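Local coordinates for Blr3880 protein (Bradyrhizobium japonicum, PDB 2OOD) that probably catalyses the hydrolytic deamination of guanine to xanthine and ammonia, using one zinc ion per subunit, at residues L215-Q220 against E260-V265; G7-F12 against H33-M38; F75-I80 against F333-V338; G413-Q418 against M445-D450. All blocks are in the same frame, centred on the assembly; numbering follows the deposited sequence.

Contact 1 (L215-Q220 against E260-V265); sequences LLKACQ and EKFDLV
A Schellman motif that closes helix 255-260 sets Phe262, Asp263 and Leu264 against Leu216, Cys219 and Gln220 of helix 213-225. Asp263 is the C-prime residue, with positive phi, and its N bonds to Glu260 O. The Phe262 ring turns one face to Leu216 and its edge to Lys217 and Gln220. Leu216 CB sits over the centre of that face, 3.8 Å from the ring centroid, as a CH-pi contact. The opposite face is met near its rim by Lys261 CG from its own loop. Lys217 NZ lies in the ring plane, 3.8 Å from Phe262 CE1. The same NZ and Lys261 NZ both donate to one water, while Lys261 also forms a salt bridge with Asp251. An alanine in place of Phe262 would probably leave Leu216 CB without its aromatic cover and open a gap between helix and loop. Leu264 adds a second apolar contact: its CD2 lies 4.0 Å from Cys219 CB and its CD1 4.1 Å from Leu216 CD2. Gln220 extends past Phe262 O, with CG anti to the backbone N (chi1 174°). Its NE2 donates to Asp263 OD2 at 2.9 Å. The acceptor lies in the amide plane, but the donor stands above the carboxylate plane. Apolar packing fills the inner part of the contact, and the amide-carboxylate bond ties the helix to the C-prime residue.

Contact 2 (G7-F12 against H33-M38); sequences GIRGTF and HQDGLM
Arg9 reaches Asp35 through a fully extended chain, with CG opposite the backbone N (chi1 176°) and the next two torsions also extended. Asp35 answers with its own CG turned away from its N (chi1 177°), which brings the carboxylate back to the guanidinium edge. Arg9 lies in strand 7-9, which pairs antiparallel with strand 36-38 in the small beta region beside the barrel, and Asp35 at the corner just before 36-38. A beta bulge and a turn of both chains separate this pair from Phe12-His33. Arg9 NE donates to the syn lone pair of Asp35 OD1 at 2.9 Å, close to the guanidinium plane. NH2 adds weak bonds to both carboxylate oxygens, and the two planes are 31° apart. Arg9 also makes a cation-pi contact with Tyr51. A leucine in place of Arg9 would probably leave the Asp35 carboxylate without its charged mate and Tyr51 without its cation.

Ile8 and Met38 form a hydrogen-bonded pair, with Ile8 N to Met38 O at 2.7 Å and Met38 N to Ile8 O at 2.8 Å. Gly10 and Gly36 repeat the pattern, with Gly36 N to Gly10 O at 3.0 Å. After the one-residue slip, Phe12 pairs with His33 through Phe12 N to His33 O at 2.9 Å. Ile8, Phe12, His33 and Met38 point to one face. There the selenium of Met38, a selenomethionine, makes an oblique Met-aromatic contact with the Phe12 ring. Phe48 and Phe398 meet the same ring edge-to-face. Phe12 CZ touches Met38 CB at 4.0 Å, and Gly36 O lies at the ring edge, 3.5 Å from CE2.

Contact 3 (F75-I80 against F333-V338); sequences FIDGHI and FSMISV. With ZN (zinc ion), chain B.
Met335, a selenomethionine in the first turn of helix 335-352, runs from Phe75 to Asp77 along strand 70-81. Its CB lies 4.0 Å from Phe75 CB and also approaches CD2 of the ring obliquely. CG comes closer, 3.8 Å from Phe75 CB, and the two side chains slide past each other in opposite directions. The chain then bends at both chi2 (-51°) and chi3 (-68°). The first bend leads SE to Asp77, 3.7 Å from its CB and 3.6 Å from its OD2. The second folds CE back over the strand, 3.6 Å from Ile76 O. Next along the helix, Ile336 CG1 packs on Phe75 CE2 at 3.8 Å.

Strand 70-81 belongs to the TIM barrel of the amidohydrolase superfamily and carries the family's His-X-His zinc motif, here His79 and His81. His79 NE2 binds the zinc ion at 2.2 Å, and His81, His234, Asp326 and a water are also bound to the zinc. The bound guanine touches His79. Asp77 OD1 accepts from His79 N at 3.0 Å, an Asx turn that fixes the backbone just before the metal ligand. Asp77 OD2 is hydrogen-bonded to Thr325 OG1 and accepts from a water that also donates to Phe333 O. The helix start is held by Ser334 at the N-cap, whose OG accepts from Ile336 N.

Contact 4 (G413-Q418 against M445-D450); sequences GGQLAQ and MMVGDD
One direct hydrogen bond joins the segments, from Gln415 NE2 to Val447 O at 2.8 Å. It is nearly straight (160°), falls on a carbonyl lone pair, and lies close to the Gln415 amide plane. Gln415 CG takes the crowded position between N and the carbonyl carbon (chi1 63°), and the rest of the chain extends past Val447 O. NE2 also donates to Asn331 O of the second subunit, and OE1 accepts from Phe333 N of that subunit. These partners settle which end of the amide is nitrogen and hold the group against turning.

A water gives the second polar link. It donates to Val447 O at 2.9 Å and to Asp449 OD2 at 3.0 Å, and accepts from Gln415 N. Val447 O is therefore gripped by two donors. Asp449 OD2 has a further partner in a salt bridge with Arg451.

Packing centres on Val447. Its CB lies 3.6 Å from Gln418 OE1, and its CG1 meets Gln418 CG at 3.8 Å. The Gln418 chain, bent at chi2, lies obliquely across the valine. The backbones meet at two glycines, with Gly414 CA 4.1 Å from Gly448 CA. A CB on Gly414 would run into Gly448.

In the fold, the type I turn Gln415-Gln418, which leads into helix 418-422, packs on the C-terminal end of helix 434-447. Both sides also meet the second subunit, so the arrangement is part of the dimer interface.

Contact 2 comes first along the chain and closes before contact 3 opens. Contact 3 brings together segments more than 250 residues apart, and contact 1 falls between them in sequence. Contact 4 follows near the C-terminus. Contact 3 lies near the centre of the chain, at the zinc site. Contacts 1 and 2 lie on opposite sides of that centre, their centres about 46 Å apart. Contacts 2 and 3 reach neighbouring strands, 11-15 and 70-81, with centres about 25 Å apart. Contacts 3 and 4 touch: Ile336 CD1 packs on Asp449 O at 3.7 Å. Both also meet the second subunit, so zinc-site strand, helix 335-352 and dimer interface are joined by direct packing.

Contact 1 (L215-Q220 against E260-V265)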
loop_
_atom_site.group_PDB
_atom_site.type_symbol
_atom_site.label_atom_id
_atom_site.label_comp_id
_atom_site.label_asym_id
_atom_site.label_seq_id
_atom_site.Cartn_x
_atom_site.Cartn_y
_atom_site.Cartn_z
ATOM N N LEU A 215 -5.252 -32.496 18.284
ATOM C CA LEU A 215 -6.116 -31.579 17.553
ATOM C C LEU A 215 -6.013 -31.851 16.051
ATOM O O LEU A 215 -7.018 -31.870 15.344
ATOM C CB LEU A 215 -5.724 -30.131 17.853
ATOM C CG LEU A 215 -6.534 -29.047 17.137
ATOM C CD1 LEU A 215 -7.998 -29.209 17.476
ATOM C CD2 LEU A 215 -6.035 -27.670 17.549
ATOM N N LEU A 216 -4.798 -32.072 15.562
ATOM C CA LEU A 216 -4.621 -32.345 14.142
ATOM C C LEU A 216 -5.144 -33.733 13.807
ATOM O O LEU A 216 -5.591 -33.980 12.686
ATOM C CB LEU A 216 -3.147 -32.231 13.747
ATOM C CG LEU A 216 -2.580 -30.810 13.748
ATOM C CD1 LEU A 216 -1.088 -30.851 13.481
ATOM C CD2 LEU A 216 -3.284 -29.982 12.696
ATOM N N LYS A 217 -5.089 -34.643 14.776
ATOM C CA LYS A 217 -5.584 -35.995 14.538
ATOM C C LYS A 217 -7.115 -35.910 14.438
ATOM O O LYS A 217 -7.757 -36.676 13.706
ATOM C CB LYS A 217 -5.153 -36.940 15.671
ATOM C CG LYS A 217 -5.284 -38.415 15.290
ATOM C CD LYS A 217 -4.737 -39.373 16.365
ATOM C CE LYS A 217 -3.193 -39.535 16.320
ATOM N NZ LYS A 217 -2.391 -38.345 16.795
ATOM N N ALA A 218 -7.685 -34.949 15.165
ATOM C CA ALA A 218 -9.122 -34.721 15.157
ATOM C C ALA A 218 -9.536 -34.189 13.778
ATOM O O ALA A 218 -10.553 -34.614 13.213
ATOM C CB ALA A 218 -9.494 -33.713 16.246
ATOM N N CYS A 219 -8.743 -33.260 13.242
ATOM C CA CYS A 219 -9.018 -32.683 11.927
ATOM C C CYS A 219 -8.959 -33.794 10.902
ATOM O O CYS A 219 -9.728 -33.812 9.943
ATOM C CB CYS A 219 -7.979 -31.620 11.565
ATOM S SG CYS A 219 -7.987 -30.180 12.641
ATOM N N GLN A 220 -8.027 -34.716 11.111
ATOM C CA GLN A 220 -7.856 -35.848 10.216
ATOM C C GLN A 220 -9.147 -36.657 10.224
ATOM O O GLN A 220 -9.689 -36.978 9.161
ATOM C CB GLN A 220 -6.680 -36.709 10.681
ATOM C CG GLN A 220 -6.500 -37.995 9.904
ATOM C CD GLN A 220 -5.277 -38.777 10.361
ATOM O OE1 GLN A 220 -4.985 -38.860 11.564
ATOM N NE2 GLN A 220 -4.562 -39.366 9.406
ATOM N N GLU A 260 0.785 -33.240 6.353
ATOM C CA GLU A 260 0.707 -34.465 5.560
ATOM C C GLU A 260 0.634 -35.675 6.489
ATOM O O GLU A 260 0.016 -36.690 6.164
ATOM C CB GLU A 260 1.927 -34.596 4.651
ATOM C CG GLU A 260 1.971 -33.612 3.509
ATOM C CD GLU A 260 3.334 -33.572 2.842
ATOM O OE1 GLU A 260 4.329 -33.266 3.543
ATOM O OE2 GLU A 260 3.409 -33.842 1.623
ATOM N N LYS A 261 1.273 -35.560 7.645
ATOM C CA LYS A 261 1.274 -36.635 8.625
ATOM C C LYS A 261 -0.160 -36.990 8.983
ATOM O O LYS A 261 -0.435 -38.092 9.450
ATOM C CB LYS A 261 2.034 -36.201 9.890
ATOM C CG LYS A 261 1.938 -37.178 11.068
ATOM C CD LYS A 261 2.578 -36.611 12.342
ATOM C CE LYS A 261 2.418 -37.569 13.524
ATOM N NZ LYS A 261 2.765 -36.976 14.864
ATOM N N PHE A 262 -1.080 -36.060 8.748
ATOM C CA PHE A 262 -2.478 -36.292 9.075
ATOM C C PHE A 262 -3.425 -36.252 7.878
ATOM O O PHE A 262 -4.619 -36.015 8.040
ATOM C CB PHE A 262 -2.925 -35.277 10.119
ATOM C CG PHE A 262 -2.159 -35.363 11.409
ATOM C CD1 PHE A 262 -2.553 -36.246 12.412
ATOM C CD2 PHE A 262 -1.041 -34.558 11.628
ATOM C CE1 PHE A 262 -1.843 -36.325 13.622
ATOM C CE2 PHE A 262 -0.325 -34.631 12.831
ATOM C CZ PHE A 262 -0.730 -35.515 13.829
ATOM N N ASP A 263 -2.892 -36.491 6.685
ATOM C CA ASP A 263 -3.686 -36.498 5.448
ATOM C C ASP A 263 -4.523 -35.248 5.187
ATOM O O ASP A 263 -5.570 -35.330 4.541
ATOM C CB ASP A 263 -4.625 -37.706 5.414
ATOM C CG ASP A 263 -3.897 -39.013 5.607
ATOM O OD1 ASP A 263 -2.950 -39.287 4.833
ATOM O OD2 ASP A 263 -4.276 -39.765 6.533
ATOM N N LEU A 264 -4.071 -34.100 5.677
ATOM C CA LEU A 264 -4.804 -32.865 5.462
ATOM C C LEU A 264 -4.471 -32.243 4.102
ATOM O O LEU A 264 -5.297 -31.537 3.520
ATOM C CB LEU A 264 -4.486 -31.871 6.577
ATOM C CG LEU A 264 -4.854 -32.325 7.988
ATOM C CD1 LEU A 264 -4.496 -31.234 8.989
ATOM C CD2 LEU A 264 -6.339 -32.637 8.049
ATOM N N VAL A 265 -3.270 -32.506 3.591
ATOM C CA VAL A 265 -2.860 -31.932 2.313
ATOM C C VAL A 265 -3.403 -32.677 1.108
ATOM O O VAL A 265 -3.209 -33.881 0.965
ATOM C CB VAL A 265 -1.323 -31.859 2.184
ATOM C CG1 VAL A 265 -0.941 -31.294 0.831
ATOM C CG2 VAL A 265 -0.759 -30.991 3.286
HETATM O O HOH W 1 0.490 -38.461 15.957
#

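Contact 2 (G7-F12 against H33-M38)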
loop_
_atom_site.group_PDB
_atom_site.type_symbol
_atom_site.label_atom_id
_atom_site.label_comp_id
_atom_site.label_asym_id
_atom_site.label_seq_id
_atom_site.Cartn_x
_atom_site.Cartn_y
_atom_site.Cartn_z
ATOM N N GLY A 7 -31.430 -8.956 -16.944
ATOM C CA GLY A 7 -30.278 -8.913 -17.820
ATOM C C GLY A 7 -29.407 -7.697 -17.578
ATOM O O GLY A 7 -29.877 -6.556 -17.649
ATOM N N ILE A 8 -28.129 -7.935 -17.300
ATOM C CA ILE A 8 -27.205 -6.845 -17.040
ATOM C C ILE A 8 -26.452 -6.456 -18.301
ATOM O O ILE A 8 -25.900 -7.308 -19.002
ATOM C CB ILE A 8 -26.191 -7.218 -15.932
ATOM C CG1 ILE A 8 -26.908 -7.335 -14.584
ATOM C CG2 ILE A 8 -25.113 -6.153 -15.832
ATOM C CD1 ILE A 8 -27.831 -8.511 -14.477
ATOM N N ARG A 9 -26.433 -5.160 -18.584
ATOM C CA ARG A 9 -25.758 -4.656 -19.763
ATOM C C ARG A 9 -24.657 -3.663 -19.423
ATOM O O ARG A 9 -24.790 -2.875 -18.485
ATOM C CB ARG A 9 -26.765 -3.978 -20.685
ATOM C CG ARG A 9 -26.132 -3.336 -21.890
ATOM C CD ARG A 9 -27.147 -2.572 -22.700
ATOM N NE ARG A 9 -26.553 -2.037 -23.917
ATOM C CZ ARG A 9 -27.249 -1.563 -24.942
ATOM N NH1 ARG A 9 -28.571 -1.555 -24.895
ATOM N NH2 ARG A 9 -26.623 -1.106 -26.016
ATOM N N GLY A 10 -23.582 -3.700 -20.209
ATOM C CA GLY A 10 -22.466 -2.794 -20.005
ATOM C C GLY A 10 -21.158 -3.407 -20.470
ATOM O O GLY A 10 -21.151 -4.451 -21.132
ATOM N N THR A 11 -20.049 -2.751 -20.133
ATOM C CA THR A 11 -18.716 -3.238 -20.489
ATOM C C THR A 11 -18.266 -4.362 -19.532
ATOM O O THR A 11 -18.163 -4.157 -18.318
ATOM C CB THR A 11 -17.691 -2.101 -20.424
ATOM O OG1 THR A 11 -18.123 -1.024 -21.263
ATOM C CG2 THR A 11 -16.329 -2.587 -20.889
ATOM N N PHE A 12 -17.997 -5.537 -20.092
ATOM C CA PHE A 12 -17.582 -6.704 -19.317
ATOM C C PHE A 12 -16.136 -7.142 -19.578
ATOM O O PHE A 12 -15.642 -7.054 -20.704
ATOM C CB PHE A 12 -18.505 -7.880 -19.629
ATOM C CG PHE A 12 -19.863 -7.769 -19.014
ATOM C CD1 PHE A 12 -20.076 -8.173 -17.704
ATOM C CD2 PHE A 12 -20.938 -7.271 -19.744
ATOM C CE1 PHE A 12 -21.349 -8.089 -17.124
ATOM C CE2 PHE A 12 -22.218 -7.182 -19.172
ATOM C CZ PHE A 12 -22.416 -7.593 -17.860
ATOM N N HIS A 33 -16.014 -7.508 -23.652
ATOM C CA HIS A 33 -17.235 -7.122 -24.353
ATOM C C HIS A 33 -17.446 -5.649 -24.062
ATOM O O HIS A 33 -17.805 -5.298 -22.944
ATOM C CB HIS A 33 -18.440 -7.906 -23.832
ATOM C CG HIS A 33 -18.515 -9.310 -24.342
ATOM N ND1 HIS A 33 -18.600 -9.607 -25.684
ATOM C CD2 HIS A 33 -18.510 -10.499 -23.692
ATOM C CE1 HIS A 33 -18.643 -10.918 -25.840
ATOM N NE2 HIS A 33 -18.590 -11.482 -24.647
ATOM N N GLN A 34 -17.209 -4.784 -25.044
ATOM C CA GLN A 34 -17.404 -3.355 -24.824
ATOM C C GLN A 34 -18.862 -3.075 -24.482
ATOM O O GLN A 34 -19.158 -2.201 -23.663
ATOM C CB GLN A 34 -17.024 -2.543 -26.055
ATOM C CG GLN A 34 -17.199 -1.057 -25.824
ATOM C CD GLN A 34 -16.836 -0.218 -27.037
ATOM O OE1 GLN A 34 -15.754 -0.367 -27.624
ATOM N NE2 GLN A 34 -17.739 0.681 -27.418
ATOM N N ASP A 35 -19.766 -3.821 -25.117
ATOM C CA ASP A 35 -21.203 -3.683 -24.883
ATOM C C ASP A 35 -21.843 -5.071 -24.874
ATOM O O ASP A 35 -22.314 -5.556 -25.904
ATOM C CB ASP A 35 -21.838 -2.816 -25.977
ATOM C CG ASP A 35 -23.350 -2.704 -25.831
ATOM O OD1 ASP A 35 -23.833 -2.524 -24.691
ATOM O OD2 ASP A 35 -24.065 -2.785 -26.855
ATOM N N GLY A 36 -21.859 -5.710 -23.710
ATOM C CA GLY A 36 -22.420 -7.043 -23.629
ATOM C C GLY A 36 -23.639 -7.137 -22.743
ATOM O O GLY A 36 -24.000 -6.185 -22.048
ATOM N N LEU A 37 -24.273 -8.304 -22.764
ATOM C CA LEU A 37 -25.465 -8.537 -21.970
ATOM C C LEU A 37 -25.393 -9.885 -21.273
ATOM O O LEU A 37 -25.076 -10.907 -21.879
ATOM C CB LEU A 37 -26.708 -8.483 -22.863
ATOM C CG LEU A 37 -28.059 -8.821 -22.223
ATOM C CD1 LEU A 37 -28.394 -7.801 -21.149
ATOM C CD2 LEU A 37 -29.139 -8.836 -23.294
HETATM N N MSE A 38 -25.684 -9.877 -19.981
HETATM C CA MSE A 38 -25.666 -11.093 -19.192
HETATM C C MSE A 38 -27.091 -11.328 -18.700
HETATM O O MSE A 38 -27.687 -10.461 -18.061
HETATM C CB MSE A 38 -24.705 -10.927 -18.013
HETATM C CG MSE A 38 -24.560 -12.150 -17.128
HETATM SE SE MSE A 38 -23.188 -11.843 -15.727
HETATM C CE MSE A 38 -24.337 -11.232 -14.241
#

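Contact 3 (F75-I80 against F333-V338)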
loop_
_atom_site.group_PDB
_atom_site.type_symbol
_atom_site.label_atom_id
_atom_site.label_comp_id
_atom_site.label_asym_id
_atom_site.label_seq_id
_atom_site.Cartn_x
_atom_site.Cartn_y
_atom_site.Cartn_z
ATOM N N PHE A 75 -14.830 -10.489 -6.557
ATOM C CA PHE A 75 -13.516 -10.878 -6.067
ATOM C C PHE A 75 -13.540 -11.982 -5.022
ATOM O O PHE A 75 -14.358 -11.960 -4.112
ATOM C CB PHE A 75 -12.786 -9.660 -5.510
ATOM C CG PHE A 75 -12.672 -8.527 -6.491
ATOM C CD1 PHE A 75 -12.561 -8.779 -7.859
ATOM C CD2 PHE A 75 -12.666 -7.207 -6.056
ATOM C CE1 PHE A 75 -12.448 -7.738 -8.776
ATOM C CE2 PHE A 75 -12.552 -6.153 -6.974
ATOM C CZ PHE A 75 -12.444 -6.427 -8.334
ATOM N N ILE A 76 -12.636 -12.947 -5.166
ATOM C CA ILE A 76 -12.531 -14.062 -4.233
ATOM C C ILE A 76 -11.379 -13.736 -3.286
ATOM O O ILE A 76 -10.276 -13.411 -3.718
ATOM C CB ILE A 76 -12.178 -15.394 -4.944
ATOM C CG1 ILE A 76 -12.995 -15.566 -6.222
ATOM C CG2 ILE A 76 -12.452 -16.568 -4.011
ATOM C CD1 ILE A 76 -14.415 -15.934 -5.993
ATOM N N ASP A 77 -11.640 -13.826 -1.993
ATOM C CA ASP A 77 -10.639 -13.545 -0.970
ATOM C C ASP A 77 -10.465 -14.867 -0.223
ATOM O O ASP A 77 -11.340 -15.286 0.525
ATOM C CB ASP A 77 -11.179 -12.423 -0.065
ATOM C CG ASP A 77 -10.384 -12.232 1.207
ATOM O OD1 ASP A 77 -10.137 -13.227 1.905
ATOM O OD2 ASP A 77 -10.028 -11.084 1.534
ATOM N N GLY A 78 -9.343 -15.535 -0.440
ATOM C CA GLY A 78 -9.142 -16.818 0.205
ATOM C C GLY A 78 -8.544 -16.853 1.594
ATOM O O GLY A 78 -8.092 -17.907 2.018
ATOM N N HIS A 79 -8.550 -15.747 2.329
ATOM C CA HIS A 79 -7.948 -15.778 3.650
ATOM C C HIS A 79 -8.201 -14.556 4.527
ATOM O O HIS A 79 -7.381 -13.641 4.537
ATOM C CB HIS A 79 -6.442 -15.962 3.482
ATOM C CG HIS A 79 -5.734 -16.398 4.724
ATOM N ND1 HIS A 79 -5.266 -17.680 4.894
ATOM C CD2 HIS A 79 -5.390 -15.720 5.843
ATOM C CE1 HIS A 79 -4.658 -17.773 6.065
ATOM N NE2 HIS A 79 -4.719 -16.597 6.660
ATOM N N ILE A 80 -9.320 -14.530 5.252
ATOM C CA ILE A 80 -9.624 -13.419 6.169
ATOM C C ILE A 80 -9.925 -13.992 7.537
ATOM O O ILE A 80 -10.259 -15.162 7.665
ATOM C CB ILE A 80 -10.870 -12.569 5.776
ATOM C CG1 ILE A 80 -11.521 -13.120 4.519
ATOM C CG2 ILE A 80 -10.495 -11.105 5.628
ATOM C CD1 ILE A 80 -12.254 -14.408 4.754
ATOM N N PHE A 333 -9.114 -4.327 3.457
ATOM C CA PHE A 333 -10.214 -5.264 3.234
ATOM C C PHE A 333 -10.440 -5.572 1.759
ATOM O O PHE A 333 -11.040 -6.587 1.417
ATOM C CB PHE A 333 -11.521 -4.713 3.807
ATOM C CG PHE A 333 -11.943 -5.349 5.100
ATOM C CD1 PHE A 333 -11.510 -4.842 6.321
ATOM C CD2 PHE A 333 -12.778 -6.458 5.099
ATOM C CE1 PHE A 333 -11.908 -5.434 7.517
ATOM C CE2 PHE A 333 -13.177 -7.056 6.292
ATOM C CZ PHE A 333 -12.742 -6.543 7.496
ATOM N N SER A 334 -9.967 -4.697 0.883
ATOM C CA SER A 334 -10.170 -4.886 -0.545
ATOM C C SER A 334 -9.105 -5.686 -1.286
ATOM O O SER A 334 -7.915 -5.551 -1.017
ATOM C CB SER A 334 -10.317 -3.528 -1.219
ATOM O OG SER A 334 -10.653 -3.692 -2.582
HETATM N N MSE A 335 -9.541 -6.516 -2.230
HETATM C CA MSE A 335 -8.620 -7.305 -3.034
HETATM C C MSE A 335 -7.861 -6.386 -3.987
HETATM O O MSE A 335 -6.822 -6.758 -4.531
HETATM C CB MSE A 335 -9.368 -8.367 -3.834
HETATM C CG MSE A 335 -9.981 -9.449 -2.980
HETATM SE SE MSE A 335 -8.688 -10.221 -1.742
HETATM C CE MSE A 335 -7.529 -11.110 -3.040
ATOM N N ILE A 336 -8.385 -5.183 -4.191
ATOM C CA ILE A 336 -7.733 -4.218 -5.056
ATOM C C ILE A 336 -6.478 -3.727 -4.339
ATOM O O ILE A 336 -5.437 -3.530 -4.961
ATOM C CB ILE A 336 -8.665 -3.030 -5.351
ATOM C CG1 ILE A 336 -9.873 -3.517 -6.140
ATOM C CG2 ILE A 336 -7.941 -1.963 -6.142
ATOM C CD1 ILE A 336 -10.881 -2.440 -6.383
ATOM N N SER A 337 -6.581 -3.539 -3.025
ATOM C CA SER A 337 -5.453 -3.088 -2.218
ATOM C C SER A 337 -4.442 -4.213 -2.098
ATOM O O SER A 337 -3.241 -3.971 -1.996
ATOM C CB SER A 337 -5.918 -2.681 -0.824
ATOM O OG SER A 337 -6.757 -1.543 -0.876
ATOM N N VAL A 338 -4.939 -5.446 -2.097
ATOM C CA VAL A 338 -4.084 -6.622 -2.009
ATOM C C VAL A 338 -3.234 -6.724 -3.272
ATOM O O VAL A 338 -2.055 -7.072 -3.199
ATOM C CB VAL A 338 -4.917 -7.921 -1.865
ATOM C CG1 VAL A 338 -4.036 -9.136 -2.085
ATOM C CG2 VAL A 338 -5.550 -7.979 -0.489
HETATM ZN ZN ZN B . -4.372 -15.749 8.659
HETATM O O HOH W 2 -11.489 -9.283 0.588
HETATM O O HOH W 3 -4.176 -13.322 9.428
#

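Contact 4 (G413-Q418 against M445-D450)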
loop_
_atom_site.group_PDB
_atom_site.type_symbol
_atom_site.label_atom_id
_atom_site.label_comp_id
_atom_site.label_asym_id
_atom_site.label_seq_id
_atom_site.Cartn_x
_atom_site.Cartn_y
_atom_site.Cartn_z
ATOM N N GLY A 413 -12.259 6.085 -10.157
ATOM C CA GLY A 413 -12.256 6.202 -8.710
ATOM C C GLY A 413 -10.881 6.117 -8.082
ATOM O O GLY A 413 -9.978 5.479 -8.624
ATOM N N GLY A 414 -10.720 6.761 -6.931
ATOM C CA GLY A 414 -9.442 6.738 -6.251
ATOM C C GLY A 414 -8.920 8.134 -6.009
ATOM O O GLY A 414 -9.674 9.096 -6.075
ATOM N N GLN A 415 -7.628 8.247 -5.728
ATOM C CA GLN A 415 -7.010 9.544 -5.475
ATOM C C GLN A 415 -7.280 10.506 -6.633
ATOM O O GLN A 415 -7.631 10.086 -7.737
ATOM C CB GLN A 415 -5.500 9.373 -5.268
ATOM C CG GLN A 415 -4.765 8.824 -6.480
ATOM C CD GLN A 415 -3.314 8.516 -6.199
ATOM O OE1 GLN A 415 -2.588 9.342 -5.664
ATOM N NE2 GLN A 415 -2.882 7.319 -6.570
ATOM N N LEU A 416 -7.107 11.797 -6.366
ATOM C CA LEU A 416 -7.336 12.855 -7.343
ATOM C C LEU A 416 -6.679 12.649 -8.706
ATOM O O LEU A 416 -7.251 13.014 -9.732
ATOM C CB LEU A 416 -6.852 14.192 -6.776
ATOM C CG LEU A 416 -7.816 15.378 -6.728
ATOM C CD1 LEU A 416 -7.015 16.668 -6.668
ATOM C CD2 LEU A 416 -8.704 15.371 -7.954
ATOM N N ALA A 417 -5.479 12.075 -8.715
ATOM C CA ALA A 417 -4.721 11.860 -9.947
ATOM C C ALA A 417 -5.260 10.829 -10.929
ATOM O O ALA A 417 -4.881 10.838 -12.099
ATOM C CB ALA A 417 -3.281 11.516 -9.601
ATOM N N GLN A 418 -6.133 9.943 -10.464
ATOM C CA GLN A 418 -6.686 8.886 -11.312
ATOM C C GLN A 418 -7.240 9.208 -12.685
ATOM O O GLN A 418 -6.760 8.688 -13.692
ATOM C CB GLN A 418 -7.777 8.113 -10.576
ATOM C CG GLN A 418 -7.373 6.758 -10.064
ATOM C CD GLN A 418 -7.092 5.745 -11.159
ATOM O OE1 GLN A 418 -6.354 6.011 -12.112
ATOM N NE2 GLN A 418 -7.669 4.562 -11.012
HETATM N N MSE A 445 -5.853 -1.020 -9.859
HETATM C CA MSE A 445 -4.978 -1.698 -8.901
HETATM C C MSE A 445 -3.956 -0.788 -8.224
HETATM O O MSE A 445 -3.890 -0.711 -6.998
HETATM C CB MSE A 445 -4.159 -2.790 -9.593
HETATM C CG MSE A 445 -4.846 -4.085 -9.932
HETATM SE SE MSE A 445 -3.578 -5.174 -10.977
HETATM C CE MSE A 445 -4.605 -6.828 -11.115
HETATM N N MSE A 446 -3.148 -0.119 -9.045
HETATM C CA MSE A 446 -2.062 0.723 -8.558
HETATM C C MSE A 446 -2.331 2.190 -8.242
HETATM O O MSE A 446 -1.713 2.737 -7.331
HETATM C CB MSE A 446 -0.889 0.648 -9.539
HETATM C CG MSE A 446 -0.556 -0.751 -10.029
HETATM SE SE MSE A 446 -0.229 -2.053 -8.605
HETATM C CE MSE A 446 1.255 -1.156 -7.699
ATOM N N VAL A 447 -3.219 2.847 -8.982
ATOM C CA VAL A 447 -3.484 4.255 -8.709
ATOM C C VAL A 447 -4.746 4.485 -7.889
ATOM O O VAL A 447 -4.875 5.514 -7.225
ATOM C CB VAL A 447 -3.577 5.072 -10.006
ATOM C CG1 VAL A 447 -3.640 6.545 -9.685
ATOM C CG2 VAL A 447 -2.383 4.785 -10.877
ATOM N N GLY A 448 -5.670 3.526 -7.929
ATOM C CA GLY A 448 -6.906 3.653 -7.172
ATOM C C GLY A 448 -6.966 2.741 -5.957
ATOM O O GLY A 448 -5.942 2.217 -5.518
ATOM N N ASP A 449 -8.165 2.578 -5.401
ATOM C CA ASP A 449 -8.405 1.710 -4.246
ATOM C C ASP A 449 -9.870 1.265 -4.210
ATOM O O ASP A 449 -10.473 1.094 -5.271
ATOM C CB ASP A 449 -8.007 2.395 -2.930
ATOM C CG ASP A 449 -8.481 3.830 -2.838
ATOM O OD1 ASP A 449 -9.634 4.095 -3.228
ATOM O OD2 ASP A 449 -7.704 4.690 -2.358
ATOM N N ASP A 450 -10.462 1.072 -3.031
ATOM C CA ASP A 450 -11.850 0.614 -3.026
ATOM C C ASP A 450 -12.860 1.631 -3.557
ATOM O O ASP A 450 -14.007 1.276 -3.833
ATOM C CB ASP A 450 -12.284 0.080 -1.640
ATOM C CG ASP A 450 -12.375 1.154 -0.570
ATOM O OD1 ASP A 450 -13.000 2.212 -0.798
ATOM O OD2 ASP A 450 -11.836 0.921 0.529
HETATM O O HOH W 4 -6.237 5.898 -4.733
#